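Local coordinates for proximal thread matrix protein 1 (Mytilus galloprovincialis, PDB 4CN9) that serves as a collagen-binding, zinc-holding matrix protein of the mussel byssal thread, built from two von Willebrand factor type A domains, at residues Val52-Ile57 with Asn97-Gly102; Glu83-Phe88 with Lys120-Ile125; Asp370-Gly375 with Gly401-Glu406. One frame throughout, in Å; residues are numbered along the deposited sequence.

Contacts 1 and 2 belong to the first von Willebrand factor type A domain, contact 3 to the second. Along the chain the segments of the first two alternate (52-57, 83-88, 97-102, 120-125), and their centres lie about 10 Å apart. They touch in one hydrophobic core, where Val-85 and Ile-125 pack on Phe-101 and Ile-56 meets Phe-88, fitting helices 73-85 and 122-130 to strand 100-106. Contact 3 follows later, its centre about 42 Å from that of contact 1 and about 47 Å from that of contact 2. Contacts 1 and 2 thus tie together one end of the first domain's core near the zinc site of Glu-49, Asp-51 and His-446, while contact 3 is a separate surface feature.

Contact 1 of 3, residues Val52-Ile57 with Asn97-Gly102; sequences VQADII and NGSQFG
Asn-97, in the loop leading to strand 100-106, meets Gln-53 at the exposed start of the contact: Gln-53 NE2 donates to Asn-97 OD1 at 2.8 Å. The bond is bent (138° at the hydrogen) and comes from above the carbonyl plane, the two amides being turned 64° apart, and Asn-97 is poorly ordered. Ser-99 is held by two bonds. Its OG stands opposite its own carbonyl carbon (chi1 -76°) and takes the amide of Ala-54 (N to OG 2.8 Å) before regular pairing begins; Thr-90 holds the same hydroxyl from outside. From Gln-100 on, the segment is a parallel strand beside strand 54-61, joined to it through a connection that includes helix 73-85, a beta-alpha-beta crossover of the domain's Rossmann-like fold. Gln-100 N bonds to Ala-54 O (3.0 Å), and Gln-100 O receives Ile-56 N (2.9 Å). The Gln-100 side chain runs alongside Asp-55, whose carboxylate makes a salt bridge with Lys-165. Phe-101 turns to the other face; its CE2 lies 3.9 Å from Ile-56 CG2, the side chains crossing at a slant, and Ile-56 O lies over one ring face. Gly-102 N closes the pairing on Ile-56 O (2.9 Å), and Ile-57 CD1 bends to 4.0 Å from Gly-102 CA, where a beta carbon would be crowded. Both faces are covered, Phe-101 and Ile-56 by helix 73-85 and Phe-88, Ile-57 by helix 142-153; the Asp-55 face also holds a buried carboxylate whose charge is probably balanced by Lys-165.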
loop_
_atom_site.group_PDB
_atom_site.type_symbol
_atom_site.label_atom_id
_atom_site.label_comp_id
_atom_site.label_asym_id
_atom_site.label_seq_id
_atom_site.Cartn_x
_atom_site.Cartn_y
_atom_site.Cartn_z
ATOM N N VAL A 52 -15.956 -0.166 -11.616
ATOM C CA VAL A 52 -15.465 1.153 -11.225
ATOM C C VAL A 52 -15.039 1.968 -12.435
ATOM O O VAL A 52 -14.452 1.426 -13.362
ATOM C CB VAL A 52 -14.277 1.022 -10.246
ATOM C CG1 VAL A 52 -13.718 2.396 -9.867
ATOM C CG2 VAL A 52 -14.716 0.275 -8.984
ATOM N N GLN A 53 -15.341 3.265 -12.430
ATOM C CA GLN A 53 -14.913 4.154 -13.510
ATOM C C GLN A 53 -13.470 4.578 -13.297
ATOM O O GLN A 53 -13.128 5.161 -12.273
ATOM C CB GLN A 53 -15.813 5.385 -13.600
ATOM C CG GLN A 53 -17.196 5.065 -14.138
ATOM C CD GLN A 53 -18.122 6.260 -14.122
ATOM O OE1 GLN A 53 -17.677 7.411 -14.140
ATOM N NE2 GLN A 53 -19.425 5.994 -14.086
ATOM N N ALA A 54 -12.622 4.290 -14.274
ATOM C CA ALA A 54 -11.183 4.407 -14.079
ATOM C C ALA A 54 -10.462 4.797 -15.363
ATOM O O ALA A 54 -10.937 4.514 -16.471
ATOM C CB ALA A 54 -10.622 3.078 -13.564
ATOM N N ASP A 55 -9.318 5.458 -15.185
ATOM C CA ASP A 55 -8.323 5.616 -16.238
ATOM C C ASP A 55 -7.165 4.670 -15.870
ATOM O O ASP A 55 -6.536 4.812 -14.814
ATOM C CB ASP A 55 -7.862 7.082 -16.348
ATOM C CG ASP A 55 -8.926 8.006 -16.965
ATOM O OD1 ASP A 55 -9.714 7.553 -17.823
ATOM O OD2 ASP A 55 -8.959 9.208 -16.594
ATOM N N ILE A 56 -6.943 3.658 -16.704
ATOM C CA ILE A 56 -5.968 2.620 -16.421
ATOM C C ILE A 56 -4.784 2.709 -17.393
ATOM O O ILE A 56 -4.964 2.728 -18.602
ATOM C CB ILE A 56 -6.603 1.222 -16.522
ATOM C CG1 ILE A 56 -7.812 1.111 -15.573
ATOM C CG2 ILE A 56 -5.590 0.160 -16.189
ATOM C CD1 ILE A 56 -8.947 0.274 -16.132
ATOM N N ILE A 57 -3.582 2.801 -16.838
ATOM C CA ILE A 57 -2.360 2.771 -17.609
ATOM C C ILE A 57 -1.590 1.509 -17.286
ATOM O O ILE A 57 -1.297 1.230 -16.128
ATOM C CB ILE A 57 -1.466 3.985 -17.289
ATOM C CG1 ILE A 57 -2.225 5.281 -17.590
ATOM C CG2 ILE A 57 -0.160 3.909 -18.073
ATOM C CD1 ILE A 57 -2.506 5.515 -19.073
ATOM N N ASN A 97 -19.542 8.313 -18.186
ATOM C CA ASN A 97 -19.583 7.100 -17.374
ATOM C C ASN A 97 -18.563 6.066 -17.859
ATOM O O ASN A 97 -18.597 4.908 -17.431
ATOM C CB ASN A 97 -20.986 6.477 -17.397
ATOM C CG ASN A 97 -21.895 7.011 -16.289
ATOM O OD1 ASN A 97 -21.431 7.523 -15.268
ATOM N ND2 ASN A 97 -23.198 6.870 -16.485
ATOM N N GLY A 98 -17.655 6.486 -18.738
ATOM C CA GLY A 98 -16.745 5.564 -19.389
ATOM C C GLY A 98 -15.394 5.437 -18.708
ATOM O O GLY A 98 -14.925 6.370 -18.061
ATOM N N SER A 99 -14.775 4.267 -18.846
ATOM C CA SER A 99 -13.390 4.073 -18.437
ATOM C C SER A 99 -12.465 4.088 -19.656
ATOM O O SER A 99 -12.879 3.790 -20.784
ATOM C CB SER A 99 -13.230 2.755 -17.684
ATOM O OG SER A 99 -13.734 2.848 -16.362
ATOM N N GLN A 100 -11.206 4.439 -19.423
ATOM C CA GLN A 100 -10.217 4.470 -20.488
ATOM C C GLN A 100 -8.987 3.657 -20.154
ATOM O O GLN A 100 -8.660 3.421 -18.989
ATOM C CB GLN A 100 -9.797 5.901 -20.794
ATOM C CG GLN A 100 -10.864 6.729 -21.470
ATOM C CD GLN A 100 -10.496 8.191 -21.478
ATOM O OE1 GLN A 100 -10.036 8.736 -20.465
ATOM N NE2 GLN A 100 -10.657 8.831 -22.620
ATOM N N PHE A 101 -8.296 3.258 -21.208
ATOM C CA PHE A 101 -7.146 2.391 -21.108
ATOM C C PHE A 101 -6.024 2.954 -21.978
ATOM O O PHE A 101 -6.277 3.377 -23.102
ATOM C CB PHE A 101 -7.555 1.026 -21.644
ATOM C CG PHE A 101 -6.833 -0.098 -21.031
ATOM C CD1 PHE A 101 -5.605 -0.503 -21.538
ATOM C CD2 PHE A 101 -7.366 -0.767 -19.962
ATOM C CE1 PHE A 101 -4.924 -1.554 -20.972
ATOM C CE2 PHE A 101 -6.684 -1.830 -19.388
ATOM C CZ PHE A 101 -5.474 -2.225 -19.894
ATOM N N GLY A 102 -4.799 2.952 -21.453
ATOM C CA GLY A 102 -3.617 3.314 -22.215
ATOM C C GLY A 102 -2.435 2.407 -21.892
ATOM O O GLY A 102 -2.381 1.772 -20.836
#

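Contact 2 of 3, residues Glu83-Phe88 with Lys120-Ile125; sequences ELVDSF and KTKEDI
Val-85, at the C-terminal end of helix 73-85, meets Lys-122 and Ile-125 in the first turn of helix 122-130; both helices lie on one side of the central sheet of the von Willebrand factor type A fold. The tight part is apolar. Val-85 CG2 touches Ile-125 CG2 at 3.7 Å, the two side chains crossing at a slant, and Ile-125 also rests on Phe-101 of strand 100-106. The other Val-85 methyl, CG1, lies 3.9 Å from Lys-122 CG, so the lysine's aliphatic chain extends the greasy patch outward as the two side chains slide past each other in opposite directions. Beyond it a polar grip begins. The lysine runs extended to CE and then bends at its last torsion (chi4 71°), bringing NZ within 2.9 Å of Phe-88 O, tilted 28° from the carbonyl plane; Val-91 O takes a second bond from the same ammonium. With an alanine in place of Lys-122, the Phe-88 and Val-91 carbonyls would probably lose their shared donor and a gap would open beside Val-85 CG1. The side nearer solvent is looser. Asp-86 OD1 meets only methylene there, at 3.4 Å from Lys-122 CD, and remains 5.6 Å from Lys-122 NZ, while OD2 makes a salt bridge with Lys-126. Residues Val-85 to Phe-88 form the type I turn that follows helix 73-85; it carries Phe-88 toward Cys-50, with the side chain about 7 Å from that of the zinc ligand Glu-49. Within that turn the hydroxyl of Ser-87 folds back on the helix, its OG donating to Glu-83 O at 2.6 Å.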
loop_
_atom_site.group_PDB
_atom_site.type_symbol
_atom_site.label_atom_id
_atom_site.label_comp_id
_atom_site.label_asym_id
_atom_site.label_seq_id
_atom_site.Cartn_x
_atom_site.Cartn_y
_atom_site.Cartn_z
ATOM N N GLU A 83 -6.953 -9.356 -21.463
ATOM C CA GLU A 83 -7.862 -9.896 -20.471
ATOM C C GLU A 83 -8.228 -8.847 -19.412
ATOM O O GLU A 83 -9.367 -8.793 -18.949
ATOM C CB GLU A 83 -7.246 -11.146 -19.837
ATOM C CG GLU A 83 -7.180 -12.303 -20.836
ATOM C CD GLU A 83 -6.236 -13.402 -20.412
ATOM O OE1 GLU A 83 -5.819 -13.416 -19.241
ATOM O OE2 GLU A 83 -5.908 -14.256 -21.257
ATOM N N LEU A 84 -7.264 -8.003 -19.052
ATOM C CA LEU A 84 -7.528 -6.864 -18.166
ATOM C C LEU A 84 -8.580 -5.942 -18.754
ATOM O O LEU A 84 -9.531 -5.562 -18.076
ATOM C CB LEU A 84 -6.247 -6.056 -17.939
ATOM C CG LEU A 84 -5.132 -6.807 -17.210
ATOM C CD1 LEU A 84 -3.847 -5.991 -17.181
ATOM C CD2 LEU A 84 -5.589 -7.159 -15.797
ATOM N N VAL A 85 -8.386 -5.557 -20.007
ATOM C CA VAL A 85 -9.336 -4.696 -20.694
ATOM C C VAL A 85 -10.755 -5.256 -20.597
ATOM O O VAL A 85 -11.709 -4.532 -20.305
ATOM C CB VAL A 85 -8.962 -4.529 -22.162
ATOM C CG1 VAL A 85 -10.097 -3.849 -22.931
ATOM C CG2 VAL A 85 -7.661 -3.738 -22.289
ATOM N N ASP A 86 -10.886 -6.556 -20.825
ATOM C CA ASP A 86 -12.196 -7.219 -20.829
ATOM C C ASP A 86 -12.750 -7.439 -19.431
ATOM O O ASP A 86 -13.857 -7.944 -19.280
ATOM C CB ASP A 86 -12.108 -8.561 -21.579
ATOM C CG ASP A 86 -12.197 -8.391 -23.091
ATOM O OD1 ASP A 86 -12.577 -7.289 -23.549
ATOM O OD2 ASP A 86 -11.889 -9.351 -23.825
ATOM N N SER A 87 -11.986 -7.050 -18.411
ATOM C CA SER A 87 -12.420 -7.160 -17.015
ATOM C C SER A 87 -13.083 -5.881 -16.482
ATOM O O SER A 87 -13.697 -5.884 -15.398
ATOM C CB SER A 87 -11.217 -7.513 -16.137
ATOM O OG SER A 87 -10.577 -8.692 -16.614
ATOM N N PHE A 88 -12.971 -4.791 -17.236
ATOM C CA PHE A 88 -13.533 -3.512 -16.807
ATOM C C PHE A 88 -14.775 -3.195 -17.608
ATOM O O PHE A 88 -14.695 -2.822 -18.771
ATOM C CB PHE A 88 -12.488 -2.393 -16.918
ATOM C CG PHE A 88 -11.398 -2.510 -15.895
ATOM C CD1 PHE A 88 -11.562 -1.977 -14.630
ATOM C CD2 PHE A 88 -10.230 -3.184 -16.189
ATOM C CE1 PHE A 88 -10.578 -2.097 -13.687
ATOM C CE2 PHE A 88 -9.237 -3.304 -15.248
ATOM C CZ PHE A 88 -9.422 -2.771 -13.987
ATOM N N LYS A 120 -12.025 3.852 -28.255
ATOM C CA LYS A 120 -13.316 4.066 -27.620
ATOM C C LYS A 120 -14.110 2.775 -27.384
ATOM O O LYS A 120 -15.177 2.812 -26.776
ATOM C CB LYS A 120 -14.129 5.045 -28.468
ATOM C CG LYS A 120 -13.465 6.416 -28.620
ATOM C CD LYS A 120 -13.979 7.393 -27.567
ATOM C CE LYS A 120 -13.439 8.807 -27.770
ATOM N NZ LYS A 120 -12.064 8.992 -27.224
ATOM N N THR A 121 -13.603 1.643 -27.862
ATOM C CA THR A 121 -14.204 0.348 -27.547
ATOM C C THR A 121 -13.152 -0.661 -27.092
ATOM O O THR A 121 -11.973 -0.536 -27.430
ATOM C CB THR A 121 -14.930 -0.263 -28.762
ATOM O OG1 THR A 121 -13.967 -0.663 -29.742
ATOM C CG2 THR A 121 -15.896 0.728 -29.376
ATOM N N LYS A 122 -13.590 -1.670 -26.349
ATOM C CA LYS A 122 -12.720 -2.766 -25.941
ATOM C C LYS A 122 -11.996 -3.416 -27.126
ATOM O O LYS A 122 -10.808 -3.726 -27.040
ATOM C CB LYS A 122 -13.517 -3.826 -25.180
ATOM C CG LYS A 122 -13.892 -3.438 -23.752
ATOM C CD LYS A 122 -14.573 -4.608 -23.044
ATOM C CE LYS A 122 -14.825 -4.341 -21.566
ATOM N NZ LYS A 122 -15.903 -3.341 -21.339
ATOM N N GLU A 123 -12.710 -3.628 -28.230
ATOM C CA GLU A 123 -12.129 -4.271 -29.409
ATOM C C GLU A 123 -10.979 -3.448 -29.974
ATOM O O GLU A 123 -9.911 -3.975 -30.246
ATOM C CB GLU A 123 -13.188 -4.457 -30.507
ATOM C CG GLU A 123 -12.634 -5.068 -31.785
ATOM C CD GLU A 123 -13.636 -5.051 -32.929
ATOM O OE1 GLU A 123 -13.990 -3.948 -33.399
ATOM O OE2 GLU A 123 -14.065 -6.141 -33.358
ATOM N N ASP A 124 -11.219 -2.157 -30.164
ATOM C CA ASP A 124 -10.189 -1.248 -30.651
ATOM C C ASP A 124 -8.966 -1.184 -29.726
ATOM O O ASP A 124 -7.826 -1.156 -30.200
ATOM C CB ASP A 124 -10.777 0.145 -30.842
ATOM C CG ASP A 124 -11.634 0.248 -32.095
ATOM O OD1 ASP A 124 -11.564 -0.664 -32.937
ATOM O OD2 ASP A 124 -12.367 1.244 -32.239
ATOM N N ILE A 125 -9.204 -1.162 -28.415
ATOM C CA ILE A 125 -8.106 -1.169 -27.448
ATOM C C ILE A 125 -7.304 -2.462 -27.580
ATOM O O ILE A 125 -6.072 -2.441 -27.600
ATOM C CB ILE A 125 -8.616 -0.996 -26.005
ATOM C CG1 ILE A 125 -9.195 0.416 -25.813
ATOM C CG2 ILE A 125 -7.494 -1.259 -24.999
ATOM C CD1 ILE A 125 -10.090 0.533 -24.595
#

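Contact 3 of 3, residues Asp370-Gly375 with Gly401-Glu406; sequences DGQNNG and GFLKSE
The loop at the C-terminal end of strand 362-369, an inner strand of the second domain's sheet, lies against the start of helix 404-410, with Gly-371 and Phe-402 facing each other at a CA-CA distance of 4.1 Å. Here backbone meets backbone: Gly-371 CA approaches Gly-401 O at 3.4 Å in a CA-H...O contact. At Gly-401 a beta carbon would collide with Asp-370 O, which is linked to Gly-401 N through water 1. Asp-370, which begins the loop at the sequence position equivalent to the zinc ligand Asp-174 of the first domain, is hydrogen-bonded to Asp-260 and Ser-264 and touches Thr-336, consistent with a MIDAS-like site, although no zinc is bound there in this structure. Farther along, Glu-406 takes over. Its chain, with CG opposite the carbonyl carbon (chi1 -62°), reaches back from the first turn of the helix, and OE1 accepts Asn-373 N at 2.9 Å through the syn lone pair, with 160° at the hydrogen. Water 2 bridges the two segments beside this bond, accepting from Leu-403 N (2.9 Å) and lying as close to Gly-371 O and Glu-406 OE1. On the outer flank Leu-403 CD1 packs on Gln-372 CB at 3.6 Å, while water 3 joins Gln-372 OE1 (2.8 Å) to Gly-401 O (3.0 Å).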
loop_
_atom_site.group_PDB
_atom_site.type_symbol
_atom_site.label_atom_id
_atom_site.label_comp_id
_atom_site.label_asym_id
_atom_site.label_seq_id
_atom_site.Cartn_x
_atom_site.Cartn_y
_atom_site.Cartn_z
ATOM N N ASP A 370 10.847 2.997 20.310
ATOM C CA ASP A 370 12.096 3.705 20.518
ATOM C C ASP A 370 13.283 2.725 20.635
ATOM O O ASP A 370 14.371 3.121 21.011
ATOM C CB ASP A 370 12.009 4.613 21.765
ATOM C CG ASP A 370 12.486 3.928 23.073
ATOM O OD1 ASP A 370 12.283 2.701 23.280
ATOM O OD2 ASP A 370 13.068 4.654 23.921
ATOM N N GLY A 371 13.071 1.459 20.288
ATOM C CA GLY A 371 14.136 0.469 20.348
ATOM C C GLY A 371 14.079 -0.582 19.255
ATOM O O GLY A 371 13.105 -0.671 18.516
ATOM N N GLN A 372 15.116 -1.410 19.172
ATOM C CA GLN A 372 15.128 -2.488 18.189
ATOM C C GLN A 372 14.501 -3.750 18.780
ATOM O O GLN A 372 14.457 -3.921 19.992
ATOM C CB GLN A 372 16.553 -2.762 17.696
ATOM C CG GLN A 372 17.413 -3.586 18.633
ATOM C CD GLN A 372 18.201 -2.728 19.606
ATOM O OE1 GLN A 372 17.682 -1.753 20.158
ATOM N NE2 GLN A 372 19.468 -3.091 19.824
ATOM N N ASN A 373 14.000 -4.630 17.926
ATOM C CA ASN A 373 13.351 -5.843 18.396
ATOM C C ASN A 373 14.289 -6.723 19.226
ATOM O O ASN A 373 15.493 -6.807 18.940
ATOM C CB ASN A 373 12.806 -6.674 17.231
ATOM C CG ASN A 373 11.798 -7.722 17.699
ATOM O OD1 ASN A 373 10.869 -7.410 18.440
ATOM N ND2 ASN A 373 11.980 -8.961 17.278
ATOM N N ASN A 374 13.725 -7.385 20.235
ATOM C CA ASN A 374 14.504 -8.268 21.112
ATOM C C ASN A 374 14.617 -9.685 20.583
ATOM O O ASN A 374 15.362 -10.523 21.137
ATOM C CB ASN A 374 13.961 -8.257 22.555
ATOM C CG ASN A 374 12.582 -8.884 22.687
ATOM O OD1 ASN A 374 11.944 -9.281 21.702
ATOM N ND2 ASN A 374 12.127 -9.004 23.923
ATOM N N GLY A 375 13.888 -9.954 19.505
ATOM C CA GLY A 375 13.953 -11.235 18.826
ATOM C C GLY A 375 13.066 -12.346 19.374
ATOM O O GLY A 375 13.114 -13.480 18.874
ATOM N N GLY A 401 17.258 5.073 19.017
ATOM C CA GLY A 401 17.374 3.693 19.450
ATOM C C GLY A 401 16.703 2.655 18.558
ATOM O O GLY A 401 16.957 1.467 18.709
ATOM N N PHE A 402 15.832 3.091 17.651
ATOM C CA PHE A 402 15.109 2.165 16.796
ATOM C C PHE A 402 15.893 1.891 15.516
ATOM O O PHE A 402 16.877 2.580 15.197
ATOM C CB PHE A 402 13.724 2.726 16.447
ATOM C CG PHE A 402 13.781 3.915 15.545
ATOM C CD1 PHE A 402 13.893 5.190 16.065
ATOM C CD2 PHE A 402 13.763 3.756 14.169
ATOM C CE1 PHE A 402 13.963 6.296 15.220
ATOM C CE2 PHE A 402 13.842 4.848 13.330
ATOM C CZ PHE A 402 13.951 6.120 13.861
ATOM N N LEU A 403 15.443 0.883 14.780
ATOM C CA LEU A 403 16.009 0.561 13.477
ATOM C C LEU A 403 14.959 0.734 12.386
ATOM O O LEU A 403 13.876 0.131 12.439
ATOM C CB LEU A 403 16.511 -0.880 13.450
ATOM C CG LEU A 403 17.729 -1.176 14.309
ATOM C CD1 LEU A 403 17.964 -2.669 14.356
ATOM C CD2 LEU A 403 18.926 -0.449 13.744
ATOM N N LYS A 404 15.294 1.543 11.391
ATOM C CA LYS A 404 14.361 1.875 10.321
ATOM C C LYS A 404 14.045 0.670 9.439
ATOM O O LYS A 404 12.965 0.584 8.847
ATOM C CB LYS A 404 14.938 3.003 9.460
ATOM C CG LYS A 404 13.944 3.518 8.439
ATOM C CD LYS A 404 14.381 4.822 7.802
ATOM C CE LYS A 404 13.293 5.327 6.864
ATOM N NZ LYS A 404 13.742 6.491 6.050
ATOM N N SER A 405 15.005 -0.243 9.323
ATOM C CA SER A 405 14.804 -1.486 8.583
ATOM C C SER A 405 13.596 -2.255 9.128
ATOM O O SER A 405 12.782 -2.788 8.370
ATOM C CB SER A 405 16.050 -2.360 8.730
ATOM O OG SER A 405 16.459 -2.336 10.084
ATOM N N GLU A 406 13.493 -2.310 10.450
ATOM C CA GLU A 406 12.405 -3.015 11.115
ATOM C C GLU A 406 11.064 -2.307 10.900
ATOM O O GLU A 406 10.038 -2.964 10.683
ATOM C CB GLU A 406 12.718 -3.184 12.609
ATOM C CG GLU A 406 13.965 -4.030 12.845
ATOM C CD GLU A 406 14.280 -4.332 14.313
ATOM O OE1 GLU A 406 13.815 -3.610 15.230
ATOM O OE2 GLU A 406 15.024 -5.316 14.540
HETATM O O HOH W 1 15.097 5.827 20.418
HETATM O O HOH W 2 13.285 -0.811 15.646
HETATM O O HOH W 3 18.545 0.706 21.094
#